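Enoyl-CoA hydratase/isomerase family protein (Mycobacterium tuberculosis, PDB 4FN7) probably hydrates the double bond of unsaturated acyl-CoA thioesters in lipid metabolism, as a crotonase-superfamily enzyme that may instead act as an isomerase. Local coordinates at residues Asp45-Ser59 and Tyr92-Ile105. Sequence-based numbering, arbitrary orientation.
Sequences DVGALVITGNGRVFS and YPKPVVMACTGHAI
Leu49 presses its isobutyl end against Tyr92, with CD1 over one ring face, 4.0 Å from the centroid, a CH-pi contact; Pro93 CD lies over the rim of the opposite face. On the same side of the sheet, Ile51 and Met98 run side by side. A bend at chi2 (-68°) folds Met98 SD back against Ile51 CB, 3.7 Å away; Phe58 CZ meets the sulfur from another side at 3.8 Å, an oblique Met-aromatic contact. Beneath these side chains, strands 48-52 and 96-100 pair in parallel, Leu49 bonding to Pro95 and Val97, and Ile51 to Val97 and Ala99. In the loops leading into the strands, Lys94 NZ makes a salt bridge to Asp45 OD1 and a hydrogen bond to Val46 O, each 2.8 Å. Beyond their far end, Thr101 OG1 donates to a lone pair of Asn54 O (2.9 Å), while Asn54 OD1 accepts from Arg56 N and Val57 N, an Asx motif. Past the corner at Phe58, Ile105 N bonds to Ser59 O (3.0 Å); strand 103-105 belongs to a second, small sheet. Strands 48-52 and 96-100 are the inner pair of the main crotonase sheet, flanked by 13-18 and 117-120; helix 184-195 packs on Val50 and Val97, helix 28-44 on Leu49 and Tyr92, and helix 107-112 on Met98 and Phe58.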
loop_
_atom_site.group_PDB
_atom_site.type_symbol
_atom_site.label_atom_id
_atom_site.label_comp_id
_atom_site.label_asym_id
_atom_site.label_seq_id
_atom_site.Cartn_x
_atom_site.Cartn_y
_atom_site.Cartn_z
ATOM N N ASP A 45 7.914 15.195 29.815
ATOM C CA ASP A 45 8.796 14.183 29.226
ATOM C C ASP A 45 8.219 12.771 29.362
ATOM O O ASP A 45 8.889 11.841 29.809
ATOM C CB ASP A 45 10.198 14.275 29.840
ATOM C CG ASP A 45 11.238 13.496 29.054
ATOM O OD1 ASP A 45 11.013 13.220 27.859
ATOM O OD2 ASP A 45 12.301 13.167 29.633
ATOM N N VAL A 46 6.967 12.612 28.953
ATOM C CA VAL A 46 6.265 11.351 29.156
ATOM C C VAL A 46 6.756 10.247 28.218
ATOM O O VAL A 46 7.402 10.518 27.210
ATOM C CB VAL A 46 4.743 11.534 29.001
ATOM C CG1 VAL A 46 4.235 12.572 30.000
ATOM C CG2 VAL A 46 4.388 11.925 27.572
ATOM N N GLY A 47 6.452 9.002 28.563
ATOM C CA GLY A 47 6.862 7.869 27.750
ATOM C C GLY A 47 6.044 7.687 26.477
ATOM O O GLY A 47 6.544 7.161 25.487
ATOM N N ALA A 48 4.781 8.100 26.515
ATOM C CA ALA A 48 3.893 7.986 25.363
ATOM C C ALA A 48 2.673 8.877 25.558
ATOM O O ALA A 48 2.367 9.286 26.680
ATOM C CB ALA A 48 3.471 6.539 25.146
ATOM N N LEU A 49 2.003 9.200 24.451
ATOM C CA LEU A 49 0.780 9.997 24.482
ATOM C C LEU A 49 -0.396 9.131 24.103
ATOM O O LEU A 49 -0.284 8.286 23.211
ATOM C CB LEU A 49 0.804 11.121 23.444
ATOM C CG LEU A 49 1.889 12.173 23.312
ATOM C CD1 LEU A 49 1.407 13.239 22.343
ATOM C CD2 LEU A 49 2.181 12.774 24.660
ATOM N N VAL A 50 -1.520 9.375 24.757
ATOM C CA VAL A 50 -2.810 8.886 24.311
ATOM C C VAL A 50 -3.678 10.101 24.043
ATOM O O VAL A 50 -3.791 10.990 24.883
ATOM C CB VAL A 50 -3.482 8.023 25.381
ATOM C CG1 VAL A 50 -4.907 7.668 24.959
ATOM C CG2 VAL A 50 -2.664 6.778 25.645
ATOM N N ILE A 51 -4.276 10.147 22.859
ATOM C CA ILE A 51 -5.217 11.205 22.512
ATOM C C ILE A 51 -6.588 10.585 22.279
ATOM O O ILE A 51 -6.723 9.643 21.491
ATOM C CB ILE A 51 -4.753 11.995 21.266
ATOM C CG1 ILE A 51 -3.454 12.745 21.587
ATOM C CG2 ILE A 51 -5.836 12.970 20.818
ATOM C CD1 ILE A 51 -2.752 13.309 20.370
ATOM N N THR A 52 -7.601 11.110 22.961
ATOM C CA THR A 52 -8.955 10.572 22.858
ATOM C C THR A 52 -9.936 11.641 22.411
ATOM O O THR A 52 -9.634 12.834 22.467
ATOM C CB THR A 52 -9.473 10.032 24.219
ATOM O OG1 THR A 52 -10.116 11.084 24.958
ATOM C CG2 THR A 52 -8.335 9.435 25.058
ATOM N N GLY A 53 -11.112 11.201 21.968
ATOM C CA GLY A 53 -12.242 12.093 21.780
ATOM C C GLY A 53 -13.167 12.041 22.984
ATOM O O GLY A 53 -12.731 11.772 24.116
ATOM N N ASN A 54 -14.444 12.323 22.756
ATOM C CA ASN A 54 -15.441 12.235 23.818
ATOM C C ASN A 54 -16.374 11.036 23.619
ATOM O O ASN A 54 -16.040 10.109 22.886
ATOM C CB ASN A 54 -16.201 13.564 24.011
ATOM C CG ASN A 54 -17.095 13.937 22.823
ATOM O OD1 ASN A 54 -17.386 13.117 21.951
ATOM N ND2 ASN A 54 -17.557 15.189 22.809
ATOM N N GLY A 55 -17.530 11.042 24.272
ATOM C CA GLY A 55 -18.440 9.911 24.182
ATOM C C GLY A 55 -19.193 9.814 22.868
ATOM O O GLY A 55 -19.850 8.807 22.588
ATOM N N ARG A 56 -19.092 10.859 22.055
ATOM C CA ARG A 56 -19.852 10.941 20.817
ATOM C C ARG A 56 -18.962 10.789 19.588
ATOM O O ARG A 56 -19.318 10.087 18.644
ATOM C CB ARG A 56 -20.596 12.274 20.758
ATOM C CG ARG A 56 -21.477 12.430 19.534
ATOM C CD ARG A 56 -21.901 13.872 19.348
ATOM N NE ARG A 56 -22.683 14.045 18.128
ATOM C CZ ARG A 56 -23.264 15.187 17.770
ATOM N NH1 ARG A 56 -23.162 16.254 18.546
ATOM N NH2 ARG A 56 -23.953 15.255 16.639
ATOM N N VAL A 57 -17.804 11.441 19.604
ATOM C CA VAL A 57 -16.922 11.476 18.443
ATOM C C VAL A 57 -15.457 11.422 18.841
ATOM O O VAL A 57 -15.099 11.708 19.988
ATOM C CB VAL A 57 -17.097 12.784 17.628
ATOM C CG1 VAL A 57 -18.514 12.920 17.109
ATOM C CG2 VAL A 57 -16.714 14.004 18.461
ATOM N N PHE A 58 -14.603 11.079 17.880
ATOM C CA PHE A 58 -13.197 11.429 18.003
ATOM C C PHE A 58 -13.116 12.916 17.654
ATOM O O PHE A 58 -12.850 13.756 18.514
ATOM C CB PHE A 58 -12.325 10.582 17.084
ATOM C CG PHE A 58 -10.854 10.875 17.213
ATOM C CD1 PHE A 58 -10.163 10.527 18.366
ATOM C CD2 PHE A 58 -10.162 11.499 16.189
ATOM C CE1 PHE A 58 -8.814 10.801 18.497
ATOM C CE2 PHE A 58 -8.808 11.774 16.309
ATOM C CZ PHE A 58 -8.130 11.420 17.467
ATOM N N SER A 59 -13.388 13.240 16.393
ATOM C CA SER A 59 -13.592 14.625 15.978
ATOM C C SER A 59 -14.333 14.675 14.655
ATOM O O SER A 59 -14.038 13.903 13.736
ATOM C CB SER A 59 -12.273 15.376 15.844
ATOM O OG SER A 59 -12.475 16.617 15.174
ATOM N N TYR A 92 6.398 13.240 16.351
ATOM C CA TYR A 92 6.542 13.252 17.805
ATOM C C TYR A 92 7.541 12.196 18.275
ATOM O O TYR A 92 7.485 11.058 17.833
ATOM C CB TYR A 92 5.174 13.064 18.474
ATOM C CG TYR A 92 5.161 13.587 19.886
ATOM C CD1 TYR A 92 5.206 14.954 20.131
ATOM C CD2 TYR A 92 5.143 12.725 20.972
ATOM C CE1 TYR A 92 5.225 15.447 21.422
ATOM C CE2 TYR A 92 5.158 13.214 22.267
ATOM C CZ TYR A 92 5.200 14.572 22.481
ATOM O OH TYR A 92 5.227 15.050 23.772
ATOM N N PRO A 93 8.461 12.573 19.183
ATOM C CA PRO A 93 9.530 11.628 19.540
ATOM C C PRO A 93 9.105 10.493 20.478
ATOM O O PRO A 93 9.931 9.631 20.779
ATOM C CB PRO A 93 10.582 12.522 20.211
ATOM C CG PRO A 93 9.825 13.673 20.713
ATOM C CD PRO A 93 8.686 13.909 19.759
ATOM N N LYS A 94 7.856 10.494 20.935
ATOM C CA LYS A 94 7.338 9.420 21.770
ATOM C C LYS A 94 6.205 8.729 21.032
ATOM O O LYS A 94 5.556 9.345 20.177
ATOM C CB LYS A 94 6.788 9.979 23.082
ATOM C CG LYS A 94 7.668 11.017 23.745
ATOM C CD LYS A 94 8.989 10.437 24.247
ATOM C CE LYS A 94 9.881 11.519 24.842
ATOM N NZ LYS A 94 9.218 12.225 25.971
ATOM N N PRO A 95 5.939 7.457 21.363
ATOM C CA PRO A 95 4.790 6.815 20.722
ATOM C C PRO A 95 3.491 7.569 21.010
ATOM O O PRO A 95 3.283 8.065 22.127
ATOM C CB PRO A 95 4.759 5.430 21.367
ATOM C CG PRO A 95 6.188 5.167 21.748
ATOM C CD PRO A 95 6.711 6.514 22.192
ATOM N N VAL A 96 2.628 7.649 19.999
ATOM C CA VAL A 96 1.354 8.340 20.092
ATOM C C VAL A 96 0.258 7.334 19.774
ATOM O O VAL A 96 0.246 6.727 18.692
ATOM C CB VAL A 96 1.274 9.499 19.074
ATOM C CG1 VAL A 96 -0.106 10.161 19.117
ATOM C CG2 VAL A 96 2.387 10.515 19.328
ATOM N N VAL A 97 -0.658 7.149 20.715
ATOM C CA VAL A 97 -1.756 6.210 20.525
ATOM C C VAL A 97 -3.072 6.955 20.510
ATOM O O VAL A 97 -3.366 7.721 21.421
ATOM C CB VAL A 97 -1.787 5.129 21.629
ATOM C CG1 VAL A 97 -2.893 4.116 21.354
ATOM C CG2 VAL A 97 -0.442 4.430 21.717
ATOM N N MET A 98 -3.860 6.731 19.460
ATOM C CA MET A 98 -5.152 7.381 19.331
ATOM C C MET A 98 -6.254 6.475 19.845
ATOM O O MET A 98 -6.360 5.326 19.424
ATOM C CB MET A 98 -5.434 7.728 17.868
ATOM C CG MET A 98 -4.415 8.641 17.241
ATOM S SD MET A 98 -4.487 10.285 17.956
ATOM C CE MET A 98 -3.187 11.106 17.025
ATOM N N ALA A 99 -7.068 7.010 20.750
ATOM C CA ALA A 99 -8.290 6.357 21.199
ATOM C C ALA A 99 -9.457 6.968 20.441
ATOM O O ALA A 99 -9.975 8.021 20.815
ATOM C CB ALA A 99 -8.474 6.548 22.694
ATOM N N CYS A 100 -9.844 6.309 19.354
ATOM C CA CYS A 100 -10.930 6.777 18.514
ATOM C C CYS A 100 -12.257 6.401 19.166
ATOM O O CYS A 100 -12.732 5.278 19.018
ATOM C CB CYS A 100 -10.806 6.135 17.137
ATOM S SG CYS A 100 -11.811 6.894 15.872
ATOM N N THR A 101 -12.842 7.348 19.897
ATOM C CA THR A 101 -13.951 7.066 20.802
ATOM C C THR A 101 -15.308 7.331 20.157
ATOM O O THR A 101 -16.358 7.198 20.790
ATOM C CB THR A 101 -13.814 7.911 22.079
ATOM O OG1 THR A 101 -13.528 9.270 21.722
ATOM C CG2 THR A 101 -12.675 7.382 22.943
ATOM N N GLY A 102 -15.263 7.712 18.888
ATOM C CA GLY A 102 -16.448 7.912 18.081
ATOM C C GLY A 102 -15.972 8.163 16.668
ATOM O O GLY A 102 -14.822 7.899 16.333
ATOM N N HIS A 103 -16.836 8.702 15.828
ATOM C CA HIS A 103 -16.497 8.920 14.429
ATOM C C HIS A 103 -15.366 9.921 14.242
ATOM O O HIS A 103 -15.159 10.802 15.081
ATOM C CB HIS A 103 -17.747 9.355 13.675
ATOM C CG HIS A 103 -18.922 8.477 13.951
ATOM N ND1 HIS A 103 -18.977 7.167 13.527
ATOM C CD2 HIS A 103 -20.059 8.696 14.650
ATOM C CE1 HIS A 103 -20.109 6.623 13.931
ATOM N NE2 HIS A 103 -20.785 7.530 14.614
ATOM N N ALA A 104 -14.645 9.780 13.139
ATOM C CA ALA A 104 -13.524 10.649 12.824
ATOM C C ALA A 104 -13.682 11.090 11.379
ATOM O O ALA A 104 -13.520 10.289 10.452
ATOM C CB ALA A 104 -12.193 9.913 13.031
ATOM N N ILE A 105 -14.019 12.361 11.197
ATOM C CA ILE A 105 -14.378 12.880 9.884
ATOM C C ILE A 105 -13.452 14.008 9.472
ATOM O O ILE A 105 -13.142 14.890 10.272
ATOM C CB ILE A 105 -15.823 13.428 9.891
ATOM C CG1 ILE A 105 -16.794 12.400 10.482
ATOM C CG2 ILE A 105 -16.249 13.863 8.481
ATOM C CD1 ILE A 105 -16.902 11.110 9.679
HETATM O O HOH W 1 -19.186 7.040 20.513
#